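Long-range contacts in UDP-N-acetylglucosamine 2-epimerase (Methanocaldococcus jannaschii, PDB 4NES), which probably catalyses the reversible epimerisation at C-2 that interconverts UDP-N-acetylglucosamine and UDP-N-acetylmannosamine: residues S4-T9 against H31-N36; E49-P54 against V269-F274. One frame throughout, in Å; residues are numbered along the deposited sequence.

Contact 1. Residues S4-T9 against H31-N36; sequences SIILGT and HIIHTN
L7 meets the ring of H34 with a single methyl. CD1 of L7 sits over the centre of one imidazole face, 3.5 Å from the ring centroid and almost on its normal, a CH-pi contact. The L7 torsion explains this placement: CG stands between the backbone N and the carbonyl carbon (chi1 61°), which carries one methyl over the ring while the other, CD2, lies 3.8 Å from I32 CG2. The opposite face of the imidazole is met by the amide of N36, whose ND2 lies offset toward the rim and donates to N59 OD1 while OD1 accepts from N61 N. At the ring edge, H34 CE1 lies 3.4 Å from G8 O.

I6 and I33 lie side by side and point the same way, with I6 CG1 4.1 Å from I33 CD1, and both pack on helix 67-85. I5 and L7, on the face they share with I32 and H34, rest on helix 10-23. The backbones beneath are neighbouring parallel strands of a beta-alpha-beta crossover in the N-terminal Rossmann-like sheet. The backbone N of I5 donates to H31 O, I33 N to I5 O at 2.7 Å, L7 N to I33 O and T35 N to L7 O.

Beyond the strands, T35 OG1 bonds to T98 and Q37 while lying 3.3 Å from G8 CA. H34 ND1 accepts from N36 N at 2.9 Å, with the donor 37° out of the ring plane, and NE2 probably donates to D44 OD1. Two polar bonds and two flanking groups are likely to hold the tilt and rotation of this buried ring.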
loop_
_atom_site.group_PDB
_atom_site.type_symbol
_atom_site.label_atom_id
_atom_site.label_comp_id
_atom_site.label_asym_id
_atom_site.label_seq_id
_atom_site.Cartn_x
_atom_site.Cartn_y
_atom_site.Cartn_z
ATOM N N SER A 4 -4.363 11.750 -16.114
ATOM C CA SER A 4 -4.102 10.420 -16.662
ATOM C C SER A 4 -5.053 9.412 -16.039
ATOM O O SER A 4 -5.164 9.331 -14.815
ATOM C CB SER A 4 -2.663 9.973 -16.387
ATOM O OG SER A 4 -1.726 10.828 -17.016
ATOM N N ILE A 5 -5.743 8.647 -16.875
ATOM C CA ILE A 5 -6.522 7.508 -16.405
ATOM C C ILE A 5 -5.662 6.271 -16.565
ATOM O O ILE A 5 -5.127 6.024 -17.646
ATOM C CB ILE A 5 -7.784 7.311 -17.243
ATOM C CG1 ILE A 5 -8.713 8.512 -17.093
ATOM C CG2 ILE A 5 -8.500 6.045 -16.811
ATOM C CD1 ILE A 5 -9.908 8.478 -18.041
ATOM N N ILE A 6 -5.495 5.508 -15.489
ATOM C CA ILE A 6 -4.752 4.259 -15.556
ATOM C C ILE A 6 -5.721 3.107 -15.340
ATOM O O ILE A 6 -6.431 3.080 -14.339
ATOM C CB ILE A 6 -3.653 4.217 -14.482
ATOM C CG1 ILE A 6 -2.731 5.423 -14.642
ATOM C CG2 ILE A 6 -2.874 2.896 -14.547
ATOM C CD1 ILE A 6 -1.610 5.486 -13.632
ATOM N N LEU A 7 -5.760 2.175 -16.290
ATOM C CA LEU A 7 -6.652 1.024 -16.204
ATOM C C LEU A 7 -5.966 -0.235 -16.718
ATOM O O LEU A 7 -4.952 -0.169 -17.417
ATOM C CB LEU A 7 -7.952 1.286 -16.984
ATOM C CG LEU A 7 -7.863 1.552 -18.495
ATOM C CD1 LEU A 7 -7.708 0.269 -19.309
ATOM C CD2 LEU A 7 -9.077 2.331 -18.985
ATOM N N GLY A 8 -6.539 -1.385 -16.387
ATOM C CA GLY A 8 -5.974 -2.637 -16.852
ATOM C C GLY A 8 -6.939 -3.727 -17.284
ATOM O O GLY A 8 -6.558 -4.573 -18.076
ATOM N N THR A 9 -8.164 -3.721 -16.759
ATOM C CA THR A 9 -9.029 -4.913 -16.809
ATOM C C THR A 9 -10.445 -4.606 -17.275
ATOM O O THR A 9 -10.894 -3.460 -17.218
ATOM C CB THR A 9 -9.146 -5.604 -15.427
ATOM O OG1 THR A 9 -9.845 -4.740 -14.520
ATOM C CG2 THR A 9 -7.772 -5.966 -14.876
ATOM N N HIS A 31 -5.602 11.487 -21.083
ATOM C CA HIS A 31 -5.328 10.305 -21.881
ATOM C C HIS A 31 -5.365 9.076 -20.998
ATOM O O HIS A 31 -5.430 9.190 -19.768
ATOM C CB HIS A 31 -3.975 10.415 -22.605
ATOM C CG HIS A 31 -4.023 11.245 -23.856
ATOM N ND1 HIS A 31 -3.609 12.549 -23.901
ATOM C CD2 HIS A 31 -4.464 10.940 -25.108
ATOM C CE1 HIS A 31 -3.778 13.028 -25.128
ATOM N NE2 HIS A 31 -4.297 12.070 -25.871
ATOM N N ILE A 32 -5.316 7.911 -21.633
ATOM C CA ILE A 32 -5.403 6.637 -20.938
ATOM C C ILE A 32 -4.062 5.928 -21.004
ATOM O O ILE A 32 -3.438 5.819 -22.074
ATOM C CB ILE A 32 -6.468 5.721 -21.573
ATOM C CG1 ILE A 32 -7.848 6.384 -21.517
ATOM C CG2 ILE A 32 -6.477 4.348 -20.905
ATOM C CD1 ILE A 32 -8.907 5.649 -22.328
ATOM N N ILE A 33 -3.627 5.445 -19.845
ATOM C CA ILE A 33 -2.517 4.512 -19.740
ATOM C C ILE A 33 -3.111 3.137 -19.444
ATOM O O ILE A 33 -3.765 2.930 -18.417
ATOM C CB ILE A 33 -1.556 4.894 -18.596
ATOM C CG1 ILE A 33 -0.959 6.292 -18.816
ATOM C CG2 ILE A 33 -0.459 3.838 -18.451
ATOM C CD1 ILE A 33 -0.222 6.816 -17.591
ATOM N N HIS A 34 -2.899 2.199 -20.360
ATOM C CA HIS A 34 -3.414 0.842 -20.220
ATOM C C HIS A 34 -2.251 -0.065 -19.800
ATOM O O HIS A 34 -1.233 -0.123 -20.489
ATOM C CB HIS A 34 -3.978 0.399 -21.575
ATOM C CG HIS A 34 -4.940 -0.750 -21.519
ATOM N ND1 HIS A 34 -4.876 -1.749 -20.561
ATOM C CD2 HIS A 34 -5.975 -1.078 -22.322
ATOM C CE1 HIS A 34 -5.837 -2.623 -20.773
ATOM N NE2 HIS A 34 -6.523 -2.243 -21.842
ATOM N N THR A 35 -2.378 -0.760 -18.670
ATOM C CA THR A 35 -1.327 -1.694 -18.270
ATOM C C THR A 35 -1.385 -2.974 -19.087
ATOM O O THR A 35 -0.433 -3.767 -19.082
ATOM C CB THR A 35 -1.440 -2.096 -16.796
ATOM O OG1 THR A 35 -2.718 -2.717 -16.592
ATOM C CG2 THR A 35 -1.291 -0.884 -15.893
ATOM N N ASN A 36 -2.517 -3.192 -19.754
ATOM C CA ASN A 36 -2.769 -4.421 -20.492
ATOM C C ASN A 36 -2.679 -5.630 -19.577
ATOM O O ASN A 36 -2.225 -6.694 -19.993
ATOM C CB ASN A 36 -1.834 -4.561 -21.702
ATOM C CG ASN A 36 -1.747 -3.287 -22.520
ATOM O OD1 ASN A 36 -0.705 -2.643 -22.547
ATOM N ND2 ASN A 36 -2.841 -2.915 -23.190
#

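Contact 2. Residues E49-P54 against V269-F274; sequences EELNLP and VGYLEF. With UDP (uridine-5'-diphosphate), chain C.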
loop_
_atom_site.group_PDB
_atom_site.type_symbol
_atom_site.label_atom_id
_atom_site.label_comp_id
_atom_site.label_asym_id
_atom_site.label_seq_id
_atom_site.Cartn_x
_atom_site.Cartn_y
_atom_site.Cartn_z
ATOM N N GLU A 49 -14.314 -1.067 -28.117
ATOM C CA GLU A 49 -15.167 -0.948 -29.295
ATOM C C GLU A 49 -16.626 -0.643 -28.948
ATOM O O GLU A 49 -17.203 0.328 -29.446
ATOM C CB GLU A 49 -15.089 -2.216 -30.147
ATOM C CG GLU A 49 -15.959 -2.177 -31.400
ATOM C CD GLU A 49 -15.531 -1.091 -32.367
ATOM O OE1 GLU A 49 -14.351 -0.683 -32.325
ATOM O OE2 GLU A 49 -16.375 -0.641 -33.176
ATOM N N GLU A 50 -17.236 -1.476 -28.113
ATOM C CA GLU A 50 -18.659 -1.320 -27.842
ATOM C C GLU A 50 -18.963 -0.036 -27.082
ATOM O O GLU A 50 -20.039 0.533 -27.232
ATOM C CB GLU A 50 -19.216 -2.528 -27.074
ATOM C CG GLU A 50 -19.244 -3.826 -27.875
ATOM C CD GLU A 50 -20.028 -4.937 -27.191
ATOM O OE1 GLU A 50 -20.421 -4.776 -26.021
ATOM O OE2 GLU A 50 -20.255 -5.977 -27.843
ATOM N N LEU A 51 -18.010 0.416 -26.269
ATOM C CA LEU A 51 -18.218 1.602 -25.449
ATOM C C LEU A 51 -17.668 2.862 -26.108
ATOM O O LEU A 51 -17.680 3.932 -25.498
ATOM C CB LEU A 51 -17.623 1.410 -24.048
ATOM C CG LEU A 51 -18.283 0.253 -23.286
ATOM C CD1 LEU A 51 -17.563 -0.038 -21.987
ATOM C CD2 LEU A 51 -19.742 0.564 -23.012
ATOM N N ASN A 52 -17.198 2.719 -27.348
ATOM C CA ASN A 52 -16.770 3.870 -28.154
ATOM C C ASN A 52 -15.687 4.676 -27.431
ATOM O O ASN A 52 -15.771 5.903 -27.292
ATOM C CB ASN A 52 -17.993 4.733 -28.503
ATOM C CG ASN A 52 -17.713 5.749 -29.586
ATOM O OD1 ASN A 52 -16.912 5.518 -30.492
ATOM N ND2 ASN A 52 -18.394 6.882 -29.502
ATOM N N LEU A 53 -14.659 3.971 -26.962
ATOM C CA LEU A 53 -13.581 4.579 -26.187
ATOM C C LEU A 53 -12.351 4.799 -27.054
ATOM O O LEU A 53 -12.084 4.015 -27.968
ATOM C CB LEU A 53 -13.210 3.692 -24.993
ATOM C CG LEU A 53 -14.349 3.380 -24.024
ATOM C CD1 LEU A 53 -13.848 2.482 -22.912
ATOM C CD2 LEU A 53 -14.982 4.638 -23.447
ATOM N N PRO A 54 -11.587 5.864 -26.765
ATOM C CA PRO A 54 -10.392 6.128 -27.567
ATOM C C PRO A 54 -9.267 5.151 -27.254
ATOM O O PRO A 54 -9.226 4.562 -26.165
ATOM C CB PRO A 54 -9.983 7.538 -27.127
ATOM C CG PRO A 54 -10.507 7.660 -25.738
ATOM C CD PRO A 54 -11.807 6.899 -25.741
ATOM N N VAL A 269 -18.323 -12.408 -23.223
ATOM C CA VAL A 269 -18.966 -11.597 -24.261
ATOM C C VAL A 269 -18.852 -10.107 -23.968
ATOM O O VAL A 269 -18.450 -9.698 -22.877
ATOM C CB VAL A 269 -20.455 -11.974 -24.436
ATOM C CG1 VAL A 269 -20.590 -13.437 -24.832
ATOM C CG2 VAL A 269 -21.233 -11.672 -23.155
ATOM N N GLY A 270 -19.211 -9.286 -24.953
ATOM C CA GLY A 270 -19.179 -7.838 -24.807
ATOM C C GLY A 270 -20.216 -7.347 -23.812
ATOM O O GLY A 270 -21.109 -8.099 -23.402
ATOM N N TYR A 271 -20.086 -6.087 -23.411
ATOM C CA TYR A 271 -20.974 -5.509 -22.406
ATOM C C TYR A 271 -22.438 -5.473 -22.848
ATOM O O TYR A 271 -23.339 -5.770 -22.067
ATOM C CB TYR A 271 -20.498 -4.107 -22.046
ATOM C CG TYR A 271 -21.134 -3.538 -20.804
ATOM C CD1 TYR A 271 -21.196 -4.276 -19.639
ATOM C CD2 TYR A 271 -21.657 -2.244 -20.801
ATOM C CE1 TYR A 271 -21.765 -3.754 -18.493
ATOM C CE2 TYR A 271 -22.228 -1.712 -19.654
ATOM C CZ TYR A 271 -22.278 -2.483 -18.505
ATOM O OH TYR A 271 -22.840 -1.967 -17.357
ATOM N N LEU A 272 -22.680 -5.115 -24.103
ATOM C CA LEU A 272 -24.053 -5.031 -24.591
ATOM C C LEU A 272 -24.726 -6.398 -24.549
ATOM O O LEU A 272 -25.874 -6.547 -24.102
ATOM C CB LEU A 272 -24.088 -4.469 -26.014
ATOM C CG LEU A 272 -23.479 -3.085 -26.175
ATOM C CD1 LEU A 272 -23.519 -2.685 -27.648
ATOM C CD2 LEU A 272 -24.215 -2.063 -25.327
ATOM N N GLU A 273 -23.994 -7.399 -25.017
ATOM C CA GLU A 273 -24.463 -8.769 -24.991
ATOM C C GLU A 273 -24.711 -9.238 -23.554
ATOM O O GLU A 273 -25.732 -9.866 -23.259
ATOM C CB GLU A 273 -23.442 -9.668 -25.694
ATOM C CG GLU A 273 -23.383 -9.463 -27.216
ATOM C CD GLU A 273 -22.567 -8.257 -27.636
ATOM O OE1 GLU A 273 -21.813 -7.696 -26.807
ATOM O OE2 GLU A 273 -22.678 -7.861 -28.814
ATOM N N PHE A 274 -23.779 -8.926 -22.656
ATOM C CA PHE A 274 -23.917 -9.393 -21.284
ATOM C C PHE A 274 -25.079 -8.721 -20.557
ATOM O O PHE A 274 -25.783 -9.369 -19.781
ATOM C CB PHE A 274 -22.613 -9.250 -20.496
ATOM C CG PHE A 274 -22.581 -10.113 -19.278
ATOM C CD1 PHE A 274 -22.454 -11.486 -19.407
ATOM C CD2 PHE A 274 -22.727 -9.567 -18.012
ATOM C CE1 PHE A 274 -22.453 -12.307 -18.288
ATOM C CE2 PHE A 274 -22.716 -10.388 -16.890
ATOM C CZ PHE A 274 -22.586 -11.756 -17.040
HETATM N N1 UDP C . -19.190 -8.609 -18.128
HETATM C C2 UDP C . -19.226 -8.583 -19.481
HETATM N N3 UDP C . -19.210 -9.742 -20.174
HETATM C C4 UDP C . -19.154 -10.948 -19.568
HETATM C C5 UDP C . -19.113 -11.014 -18.169
HETATM C C6 UDP C . -19.123 -9.802 -17.469
HETATM O O2 UDP C . -19.277 -7.508 -20.083
HETATM O O4 UDP C . -19.132 -12.111 -20.331
HETATM C "C1'" UDP C . -19.157 -7.379 -17.316
HETATM C "C2'" UDP C . -20.211 -7.161 -16.364
HETATM O "O2'" UDP C . -21.368 -6.674 -17.007
HETATM C "C3'" UDP C . -19.606 -6.233 -15.400
HETATM C "C4'" UDP C . -18.185 -6.546 -15.452
HETATM O "O4'" UDP C . -17.997 -7.473 -16.492
HETATM O "O3'" UDP C . -19.795 -4.881 -15.713
HETATM C "C5'" UDP C . -17.664 -7.182 -14.208
HETATM O "O5'" UDP C . -16.323 -7.584 -14.345
HETATM P PA UDP C . -15.730 -8.849 -13.598
HETATM O O1A UDP C . -14.737 -9.514 -14.526
HETATM O O2A UDP C . -16.863 -9.772 -13.202
HETATM O O3A UDP C . -14.912 -8.344 -12.347
HETATM P PB UDP C . -15.295 -7.776 -10.937
HETATM O O1B UDP C . -16.488 -6.840 -11.060
HETATM O O2B UDP C . -15.568 -8.930 -10.007
HETATM O O3B UDP C . -14.041 -7.051 -10.537
#
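E50 reaches across to L272 and E273 with an almost fully stretched side chain. Its CB leaves CA toward 269-274, CG lies anti to the carbonyl carbon (chi1 -68°), and the extended chain beyond sets the carboxylate against the first turn of helix 271-280. CD comes within 3.8 Å of G270 CA. OE1 accepts the N-H of L272 on its syn side in a nearly straight bond of 3.0 Å, 22° out of the carboxylate plane. OE2 turns to the other acid, 2.5 Å from E273 OE1, a spacing that suggests one of the two carboxyl groups holds a proton.

In this GT-B fold two Rossmann-like domains face each other across a cleft, and E50 bridges from helix 45-50 of the N-terminal domain to the first turn of helix 271-280 in the C-terminal one, just after the V269-G270 segment that holds the uracil. L51 CD2 adds an apolar touch, 4.1 Å from Y271 CD2.

V269 grips the uracil of UDP through its backbone: N donates to O4 and O accepts from N3 at 2.8 Å. F274 lies flat against the base, with uracil C5 over the ring centre, 3.4 Å above its plane. Replacing F274 with an alanine would probably uncover that face of the uracil and let the base tilt about its two bonds to V269. The Y271 hydroxyl bonds to E294 and T175.

How the contacts relate
Contact 1 builds the interior of the N-terminal domain, whereas contact 2 joins that domain to its C-terminal partner. Their centres are about 17 Å apart, yet they touch directly where I32 CD1 packs 4.0 Å from P54 O, strand 30-34 and helix 45-50 being successive elements of the chain. Helix 10-23 serves both, lying under I5 and L7 and also against L51, L53 and Y271; its R10 bonds to UDP. Contact 1 reaches UDP-N-acetylglucosamine through T9, at the end of segment 4-9, the G8 position lying about 8 Å from it, while 269-274 holds UDP. H207, the probable catalytic residue, belongs to neither.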